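Local coordinates for protein N-acetylglucosamine-specific lectin (Saxidomus purpuratus, PDB 6A7T) that binds carbohydrates such as N-acetylglucosamine, probably without needing calcium for sugar recognition, as a C-type lectin of a bivalve, at residues A[54-64]-A[148-156]; A[32-41]-A[69-78]. One frame throughout, in Å; residues are numbered along the deposited sequence.

Interaction 1 (54-64 with 148-156) and interaction 2 (32-41 with 69-78) work on one antiparallel sheet, in which strands 37-43 and 148-154 are neighbours. The first pairs strand 148-154 with strand 61-62 at one border of the sheet and ties helix 48-57 to the same strand by a disulfide; the second lays helix 68-78 against the sheet through aromatic packing. Each is partly buried, with its most enclosed residues, such as C152 in the first and Y39 in the second, set beside more open borders. They converge on a single calcium ion: T64 and E153 come from interaction 1 and E70 from interaction 2, so the metal joins strand pairing to helix packing.

Interaction 1: A[54-64]-A[148-156]. With CA (calcium ion), chain C.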
loop_
_atom_site.group_PDB
_atom_site.type_symbol
_atom_site.label_atom_id
_atom_site.label_comp_id
_atom_site.label_asym_id
_atom_site.label_seq_id
_atom_site.Cartn_x
_atom_site.Cartn_y
_atom_site.Cartn_z
ATOM N N PHE A 54 9.060 -7.743 19.967
ATOM C CA PHE A 54 8.142 -6.672 20.203
ATOM C C PHE A 54 7.227 -6.495 19.001
ATOM O O PHE A 54 6.022 -6.419 19.175
ATOM C CB PHE A 54 8.855 -5.357 20.492
ATOM C CG PHE A 54 7.908 -4.199 20.506
ATOM C CD1 PHE A 54 6.954 -4.093 21.511
ATOM C CD2 PHE A 54 7.912 -3.265 19.488
ATOM C CE1 PHE A 54 6.043 -3.046 21.501
ATOM C CE2 PHE A 54 6.986 -2.223 19.480
ATOM C CZ PHE A 54 6.079 -2.098 20.501
ATOM N N CYS A 55 7.785 -6.475 17.791
ATOM C CA CYS A 55 6.923 -6.334 16.629
ATOM C C CYS A 55 5.917 -7.496 16.577
ATOM O O CYS A 55 4.770 -7.264 16.254
ATOM C CB CYS A 55 7.738 -6.215 15.350
ATOM S SG CYS A 55 8.671 -4.683 15.252
ATOM N N GLU A 56 6.354 -8.745 16.873
ATOM C CA GLU A 56 5.463 -9.913 16.916
ATOM C C GLU A 56 4.315 -9.670 17.895
ATOM O O GLU A 56 3.140 -10.013 17.579
ATOM C CB GLU A 56 6.255 -11.158 17.292
ATOM C CG GLU A 56 7.184 -11.629 16.170
ATOM C CD GLU A 56 8.261 -12.645 16.567
ATOM O OE1 GLU A 56 8.287 -13.092 17.746
ATOM O OE2 GLU A 56 9.062 -12.986 15.711
ATOM N N SER A 57 4.628 -9.093 19.064
ATOM C CA SER A 57 3.639 -8.815 20.119
ATOM C C SER A 57 2.572 -7.840 19.592
ATOM O O SER A 57 1.435 -7.862 20.133
ATOM C CB SER A 57 4.302 -8.287 21.357
ATOM O OG SER A 57 4.513 -6.895 21.306
ATOM N N GLN A 58 2.888 -7.051 18.544
ATOM C CA GLN A 58 1.980 -6.026 17.941
ATOM C C GLN A 58 1.246 -6.572 16.727
ATOM O O GLN A 58 0.717 -5.774 15.911
ATOM C CB GLN A 58 2.721 -4.721 17.630
ATOM C CG GLN A 58 3.442 -4.144 18.868
ATOM C CD GLN A 58 2.482 -3.887 20.008
ATOM O OE1 GLN A 58 2.492 -4.570 21.050
ATOM N NE2 GLN A 58 1.569 -2.961 19.759
ATOM N N ASN A 59 1.189 -7.892 16.561
ATOM C CA ASN A 59 0.587 -8.479 15.374
ATOM C C ASN A 59 1.243 -7.937 14.101
ATOM O O ASN A 59 0.607 -7.681 13.065
ATOM C CB ASN A 59 -0.922 -8.179 15.330
ATOM C CG ASN A 59 -1.664 -9.041 14.337
ATOM O OD1 ASN A 59 -1.511 -10.259 14.359
ATOM N ND2 ASN A 59 -2.466 -8.417 13.475
ATOM N N ALA A 60 2.559 -7.863 14.162
ATOM C CA ALA A 60 3.380 -7.268 13.131
ATOM C C ALA A 60 4.717 -8.016 13.110
ATOM O O ALA A 60 4.867 -9.060 13.698
ATOM C CB ALA A 60 3.551 -5.809 13.482
ATOM N N ALA A 61 5.675 -7.442 12.420
ATOM C CA ALA A 61 7.042 -7.970 12.347
ATOM C C ALA A 61 7.973 -6.825 12.021
ATOM O O ALA A 61 7.541 -5.831 11.501
ATOM C CB ALA A 61 7.129 -9.034 11.280
ATOM N N LEU A 62 9.263 -6.979 12.353
ATOM C CA LEU A 62 10.215 -5.960 11.915
ATOM C C LEU A 62 10.093 -5.793 10.385
ATOM O O LEU A 62 9.908 -6.766 9.633
ATOM C CB LEU A 62 11.633 -6.378 12.329
ATOM C CG LEU A 62 12.026 -6.191 13.781
ATOM C CD1 LEU A 62 13.304 -6.958 14.078
ATOM C CD2 LEU A 62 12.157 -4.720 14.101
ATOM N N VAL A 63 10.163 -4.524 9.931
ATOM C CA VAL A 63 9.934 -4.146 8.564
ATOM C C VAL A 63 10.867 -4.875 7.598
ATOM O O VAL A 63 12.019 -5.038 7.867
ATOM C CB VAL A 63 10.056 -2.623 8.396
ATOM C CG1 VAL A 63 11.468 -2.136 8.650
ATOM C CG2 VAL A 63 9.522 -2.184 7.041
ATOM N N THR A 64 10.311 -5.308 6.471
ATOM C CA THR A 64 11.094 -5.879 5.367
ATOM C C THR A 64 10.909 -4.934 4.175
ATOM O O THR A 64 9.866 -4.375 4.039
ATOM C CB THR A 64 10.627 -7.302 5.088
ATOM O OG1 THR A 64 9.256 -7.202 4.734
ATOM C CG2 THR A 64 10.815 -8.163 6.310
ATOM N N GLY A 148 18.296 -0.135 20.353
ATOM C CA GLY A 148 17.897 0.978 19.548
ATOM C C GLY A 148 16.402 0.919 19.241
ATOM O O GLY A 148 15.740 -0.078 19.568
ATOM N N PRO A 149 15.880 1.963 18.574
ATOM C CA PRO A 149 14.472 1.997 18.158
ATOM C C PRO A 149 14.350 0.987 17.006
ATOM O O PRO A 149 15.343 0.495 16.487
ATOM C CB PRO A 149 14.265 3.479 17.758
ATOM C CG PRO A 149 15.588 3.846 17.181
ATOM C CD PRO A 149 16.614 3.133 18.047
ATOM N N SER A 150 13.130 0.783 16.553
ATOM C CA SER A 150 12.876 -0.254 15.519
ATOM C C SER A 150 11.639 0.143 14.730
ATOM O O SER A 150 10.925 1.067 15.128
ATOM C CB SER A 150 12.729 -1.615 16.140
ATOM O OG SER A 150 11.623 -1.720 17.035
ATOM N N ILE A 151 11.456 -0.542 13.617
ATOM C CA ILE A 151 10.317 -0.278 12.699
ATOM C C ILE A 151 9.534 -1.578 12.499
ATOM O O ILE A 151 10.093 -2.564 12.034
ATOM C CB ILE A 151 10.778 0.307 11.355
ATOM C CG1 ILE A 151 11.644 1.549 11.564
ATOM C CG2 ILE A 151 9.582 0.625 10.481
ATOM C CD1 ILE A 151 12.496 1.958 10.397
ATOM N N CYS A 152 8.253 -1.559 12.886
ATOM C CA CYS A 152 7.372 -2.724 12.716
ATOM C C CYS A 152 6.474 -2.486 11.487
ATOM O O CYS A 152 6.155 -1.336 11.184
ATOM C CB CYS A 152 6.432 -2.991 13.873
ATOM S SG CYS A 152 7.248 -3.151 15.476
ATOM N N GLU A 153 6.186 -3.558 10.749
ATOM C CA GLU A 153 5.309 -3.521 9.574
ATOM C C GLU A 153 4.198 -4.560 9.778
ATOM O O GLU A 153 4.489 -5.669 10.133
ATOM C CB GLU A 153 6.131 -3.771 8.321
ATOM C CG GLU A 153 5.330 -3.732 7.019
ATOM C CD GLU A 153 6.090 -4.078 5.743
ATOM O OE1 GLU A 153 7.236 -4.633 5.806
ATOM O OE2 GLU A 153 5.511 -3.839 4.679
ATOM N N THR A 154 2.942 -4.192 9.489
ATOM C CA THR A 154 1.851 -5.178 9.455
ATOM C C THR A 154 1.087 -5.021 8.141
ATOM O O THR A 154 0.960 -3.897 7.607
ATOM C CB THR A 154 0.897 -5.027 10.649
ATOM O OG1 THR A 154 -0.065 -6.081 10.597
ATOM C CG2 THR A 154 0.227 -3.677 10.690
ATOM N N ASP A 155 0.552 -6.135 7.640
ATOM C CA ASP A 155 -0.330 -6.051 6.454
ATOM C C ASP A 155 -1.771 -6.385 6.852
ATOM O O ASP A 155 -2.665 -6.538 5.978
ATOM C CB ASP A 155 0.141 -6.987 5.345
ATOM C CG ASP A 155 -0.087 -8.446 5.660
ATOM O OD1 ASP A 155 -0.533 -8.776 6.806
ATOM O OD2 ASP A 155 0.179 -9.270 4.757
ATOM N N CYS A 156 -2.015 -6.468 8.152
ATOM C CA CYS A 156 -3.377 -6.633 8.710
ATOM C C CYS A 156 -4.021 -7.946 8.230
ATOM O O CYS A 156 -5.242 -8.052 8.226
ATOM C CB CYS A 156 -4.264 -5.454 8.328
ATOM S SG CYS A 156 -3.699 -3.835 8.918
HETATM CA CA CA C . 7.597 -4.434 3.292
HETATM O O HOH W 1 -2.349 -5.686 12.428
HETATM O O HOH W 2 5.865 -4.178 1.543
HETATM O O HOH W 3 6.448 -6.628 3.507
#
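The disulfide between C55 and C152 ties helix 48-57 to strand 148-154, in a worked example of how the C-type lectin fold joins a helix and the chain that follows it to one strand: the helix is covalently stitched to the strand, and the chain beyond pairs with it. Both SG atoms stand anti to their own carbonyl carbons, which brings them together across the gap with a chi3 of -79°. The ring of F54 lies obliquely beside this bridge, its CD2 4.1 Å from C152 SG.

Beyond the helix, A61 and E153 form an antiparallel hydrogen-bonded pair. E153 N reaches A61 O at 2.8 Å in a nearly linear bond, whereas A61 N approaches E153 O more obliquely. V63 N then bonds to I151 O, and the two side chains lie alongside each other, both pointing one way, with V63 CG1 3.7 Å from I151 CB. L62 turns its CD2 towards S150 CB, while W48, S51 and K52 of helix 48-57 also pack against it.

E153 stretches out fully, its CG anti to the backbone N (chi1 -179°), and crosses V63 and T64 at about a right angle. Its carboxylate binds the calcium ion through both oxygens, and S37 also hydrogen-bonds to OE2. E66 and E70 complete the protein ligands of this site. T64 meets this carboxylate in two ways: its carbonyl oxygen binds the same calcium ion, and T64 N donates to E153 OE1, nearly along the C-O bond, at 3.2 Å.

Interaction 2: A[32-41]-A[69-78]; sequences EWFGGSCYLF and EEDDFIRGVI. With CA (calcium ion), chain C.
F73 reaches from helix 68-78 towards F34, Y39 and E32, and with F41 and F34 it accounts for much of the surface buried here. The case illustrates how a helix can be docked on a beta hairpin by rings that meet in different ways. F34 and F73 point in opposite senses with their planes almost parallel, 4° apart, but so far displaced that ring hardly lies over ring. Instead each ring receives the other's methylene: F34 CB sits over the centre of the F73 ring, 3.5 Å from its centroid, and F73 CB lies likewise over the F34 ring, giving reciprocal CH-pi contacts. Both residues place CG anti to the backbone N (chi1 174° for F34), which sends the two rings past one another.

Towards Y39 the same ring presents its edge, F73 CE2 coming within 3.6 Å of Y39 CD1 over the tyrosine face in an edge-to-face pair. At another part of its rim F73 meets the carboxylate of E32, whose plane stands 80° from that of the ring.

F41 takes its partner on a face: V77 CG1 lies over the ring centre, 3.6 Å from the centroid, while I78 CG2 packs obliquely against CD2.

The polar end of the contact is one hydrogen bond. Y39 OH donates to E70 OE1 at 2.6 Å, from above the carboxylate plane, and may help steady a group that binds calcium through both oxygens.

Helix 68-78 thus rests on hairpin 32-41, antiparallel to strand 32-34 within 25°, while I74 reaches I151 of strand 148-154 and Y127 of strand 124-130, bridging the two sheets of the C-type lectin fold.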
loop_
_atom_site.group_PDB
_atom_site.type_symbol
_atom_site.label_atom_id
_atom_site.label_comp_id
_atom_site.label_asym_id
_atom_site.label_seq_id
_atom_site.Cartn_x
_atom_site.Cartn_y
_atom_site.Cartn_z
ATOM N N GLU A 32 1.550 4.523 10.807
ATOM C CA GLU A 32 1.419 5.205 9.512
ATOM C C GLU A 32 1.191 4.191 8.408
ATOM O O GLU A 32 1.780 3.158 8.395
ATOM C CB GLU A 32 2.714 5.904 9.122
ATOM C CG GLU A 32 2.998 7.139 9.911
ATOM C CD GLU A 32 4.136 7.851 9.191
ATOM O OE1 GLU A 32 5.149 8.148 9.854
ATOM O OE2 GLU A 32 3.995 8.081 7.939
ATOM N N TRP A 33 0.367 4.554 7.416
ATOM C CA TRP A 33 0.075 3.696 6.263
ATOM C C TRP A 33 0.945 4.060 5.061
ATOM O O TRP A 33 1.128 5.242 4.760
ATOM C CB TRP A 33 -1.394 3.833 5.895
ATOM C CG TRP A 33 -1.879 2.870 4.858
ATOM C CD1 TRP A 33 -2.423 1.648 5.116
ATOM C CD2 TRP A 33 -1.869 3.009 3.422
ATOM N NE1 TRP A 33 -2.804 1.059 3.949
ATOM C CE2 TRP A 33 -2.484 1.859 2.897
ATOM C CE3 TRP A 33 -1.481 4.024 2.538
ATOM C CZ2 TRP A 33 -2.646 1.625 1.532
ATOM C CZ3 TRP A 33 -1.663 3.808 1.177
ATOM C CH2 TRP A 33 -2.213 2.624 0.681
ATOM N N PHE A 34 1.403 3.033 4.372
ATOM C CA PHE A 34 2.039 3.183 3.084
ATOM C C PHE A 34 1.949 1.856 2.343
ATOM O O PHE A 34 2.279 0.823 2.882
ATOM C CB PHE A 34 3.499 3.611 3.254
ATOM C CG PHE A 34 4.236 3.636 1.941
ATOM C CD1 PHE A 34 4.050 4.698 1.074
ATOM C CD2 PHE A 34 4.984 2.549 1.527
ATOM C CE1 PHE A 34 4.660 4.690 -0.168
ATOM C CE2 PHE A 34 5.628 2.569 0.300
ATOM C CZ PHE A 34 5.452 3.636 -0.532
ATOM N N GLY A 35 1.486 1.881 1.079
ATOM C CA GLY A 35 1.746 0.726 0.206
ATOM C C GLY A 35 1.061 -0.569 0.655
ATOM O O GLY A 35 1.580 -1.646 0.401
ATOM N N GLY A 36 -0.053 -0.438 1.372
ATOM C CA GLY A 36 -0.860 -1.541 1.810
ATOM C C GLY A 36 -0.482 -2.057 3.179
ATOM O O GLY A 36 -1.049 -3.035 3.662
ATOM N N SER A 37 0.472 -1.400 3.827
ATOM C CA SER A 37 0.910 -1.813 5.176
ATOM C C SER A 37 0.799 -0.650 6.143
ATOM O O SER A 37 0.847 0.490 5.743
ATOM C CB SER A 37 2.342 -2.262 5.161
ATOM O OG SER A 37 2.483 -3.470 4.455
ATOM N N CYS A 38 0.690 -0.992 7.435
ATOM C CA CYS A 38 0.824 -0.049 8.546
ATOM C C CYS A 38 2.199 -0.241 9.212
ATOM O O CYS A 38 2.671 -1.341 9.377
ATOM C CB CYS A 38 -0.289 -0.227 9.555
ATOM S SG CYS A 38 -1.935 0.121 8.878
ATOM N N TYR A 39 2.815 0.879 9.570
ATOM C CA TYR A 39 4.148 0.917 10.156
ATOM C C TYR A 39 4.138 1.639 11.500
ATOM O O TYR A 39 3.540 2.718 11.653
ATOM C CB TYR A 39 5.093 1.672 9.241
ATOM C CG TYR A 39 5.239 1.075 7.862
ATOM C CD1 TYR A 39 4.276 1.281 6.879
ATOM C CD2 TYR A 39 6.338 0.299 7.531
ATOM C CE1 TYR A 39 4.382 0.698 5.616
ATOM C CE2 TYR A 39 6.507 -0.198 6.252
ATOM C CZ TYR A 39 5.500 -0.050 5.309
ATOM O OH TYR A 39 5.716 -0.584 4.068
ATOM N N LEU A 40 4.979 1.103 12.413
ATOM C CA LEU A 40 5.244 1.734 13.700
ATOM C C LEU A 40 6.737 2.019 13.787
ATOM O O LEU A 40 7.536 1.079 13.740
ATOM C CB LEU A 40 4.829 0.771 14.818
ATOM C CG LEU A 40 5.068 1.300 16.248
ATOM C CD1 LEU A 40 4.235 2.517 16.532
ATOM C CD2 LEU A 40 4.782 0.236 17.274
ATOM N N PHE A 41 7.089 3.302 13.921
ATOM C CA PHE A 41 8.442 3.745 14.165
ATOM C C PHE A 41 8.595 3.872 15.677
ATOM O O PHE A 41 8.246 4.919 16.251
ATOM C CB PHE A 41 8.703 5.025 13.363
ATOM C CG PHE A 41 8.601 4.828 11.874
ATOM C CD1 PHE A 41 7.363 4.843 11.236
ATOM C CD2 PHE A 41 9.743 4.669 11.079
ATOM C CE1 PHE A 41 7.265 4.691 9.857
ATOM C CE2 PHE A 41 9.636 4.490 9.712
ATOM C CZ PHE A 41 8.404 4.513 9.097
ATOM N N GLU A 69 10.505 2.161 -3.519
ATOM C CA GLU A 69 9.361 2.977 -3.105
ATOM C C GLU A 69 9.211 2.895 -1.563
ATOM O O GLU A 69 8.974 3.920 -0.856
ATOM C CB GLU A 69 8.046 2.537 -3.746
ATOM C CG GLU A 69 7.964 2.725 -5.243
ATOM C CD GLU A 69 8.500 1.587 -6.111
ATOM O OE1 GLU A 69 9.298 0.753 -5.636
ATOM O OE2 GLU A 69 8.165 1.586 -7.307
ATOM N N GLU A 70 9.360 1.673 -1.043
ATOM C CA GLU A 70 9.167 1.481 0.425
ATOM C C GLU A 70 10.356 2.071 1.161
ATOM O O GLU A 70 10.214 2.663 2.257
ATOM C CB GLU A 70 8.967 -0.007 0.748
ATOM C CG GLU A 70 8.609 -0.285 2.227
ATOM C CD GLU A 70 8.397 -1.762 2.532
ATOM O OE1 GLU A 70 7.820 -2.048 3.574
ATOM O OE2 GLU A 70 8.753 -2.657 1.702
ATOM N N ASP A 71 11.537 1.885 0.580
ATOM C CA ASP A 71 12.771 2.418 1.120
ATOM C C ASP A 71 12.629 3.936 1.265
ATOM O O ASP A 71 12.975 4.500 2.306
ATOM C CB ASP A 71 13.945 2.035 0.236
ATOM C CG ASP A 71 15.287 2.518 0.721
ATOM O OD1 ASP A 71 15.736 2.082 1.769
ATOM O OD2 ASP A 71 15.904 3.356 -0.040
ATOM N N ASP A 72 12.085 4.571 0.234
ATOM C CA ASP A 72 11.941 6.025 0.232
ATOM C C ASP A 72 10.979 6.460 1.340
ATOM O O ASP A 72 11.241 7.443 2.070
ATOM C CB ASP A 72 11.544 6.541 -1.170
ATOM C CG ASP A 72 12.639 6.458 -2.250
ATOM O OD1 ASP A 72 13.830 6.250 -1.914
ATOM O OD2 ASP A 72 12.288 6.581 -3.482
ATOM N N PHE A 73 9.847 5.779 1.467
ATOM C CA PHE A 73 8.891 6.056 2.472
ATOM C C PHE A 73 9.589 6.028 3.828
ATOM O O PHE A 73 9.433 6.925 4.626
ATOM C CB PHE A 73 7.724 5.057 2.437
ATOM C CG PHE A 73 6.920 5.051 3.698
ATOM C CD1 PHE A 73 6.117 6.131 4.036
ATOM C CD2 PHE A 73 7.011 3.975 4.579
ATOM C CE1 PHE A 73 5.413 6.151 5.239
ATOM C CE2 PHE A 73 6.304 3.997 5.769
ATOM C CZ PHE A 73 5.497 5.066 6.087
ATOM N N ILE A 74 10.315 4.939 4.125
ATOM C CA ILE A 74 10.924 4.779 5.449
ATOM C C ILE A 74 11.908 5.922 5.684
ATOM O O ILE A 74 11.902 6.526 6.758
ATOM C CB ILE A 74 11.579 3.401 5.578
ATOM C CG1 ILE A 74 10.516 2.304 5.585
ATOM C CG2 ILE A 74 12.478 3.350 6.798
ATOM C CD1 ILE A 74 11.035 0.919 5.314
ATOM N N ARG A 75 12.749 6.197 4.677
ATOM C CA ARG A 75 13.745 7.236 4.801
ATOM C C ARG A 75 13.048 8.567 5.095
ATOM O O ARG A 75 13.562 9.364 5.887
ATOM C CB ARG A 75 14.630 7.305 3.566
ATOM C CG ARG A 75 15.789 8.279 3.763
ATOM C CD ARG A 75 16.725 8.309 2.586
ATOM N NE ARG A 75 17.408 7.052 2.394
ATOM C CZ ARG A 75 17.052 6.087 1.568
ATOM N NH1 ARG A 75 16.093 6.248 0.684
ATOM N NH2 ARG A 75 17.695 4.932 1.668
ATOM N N GLY A 76 11.928 8.813 4.409
ATOM C CA GLY A 76 11.122 10.053 4.632
ATOM C C GLY A 76 10.755 10.293 6.082
ATOM O O GLY A 76 10.814 11.439 6.550
ATOM N N VAL A 77 10.386 9.236 6.815
ATOM C CA VAL A 77 10.027 9.335 8.205
ATOM C C VAL A 77 11.291 9.494 9.062
ATOM O O VAL A 77 11.414 10.475 9.834
ATOM C CB VAL A 77 9.178 8.124 8.652
ATOM C CG1 VAL A 77 8.826 8.206 10.129
ATOM C CG2 VAL A 77 7.898 8.014 7.829
ATOM N N ILE A 78 12.255 8.571 8.954
ATOM C CA ILE A 78 13.341 8.558 9.935
ATOM C C ILE A 78 14.294 9.758 9.730
ATOM O O ILE A 78 14.884 10.220 10.678
ATOM C CB ILE A 78 14.046 7.186 9.952
ATOM C CG1 ILE A 78 14.776 6.865 8.657
ATOM C CG2 ILE A 78 13.016 6.142 10.313
ATOM C CD1 ILE A 78 15.310 5.467 8.602
HETATM CA CA CA C . 7.597 -4.434 3.292
HETATM O O HOH W 2 5.865 -4.178 1.543
HETATM O O HOH W 3 6.448 -6.628 3.507
#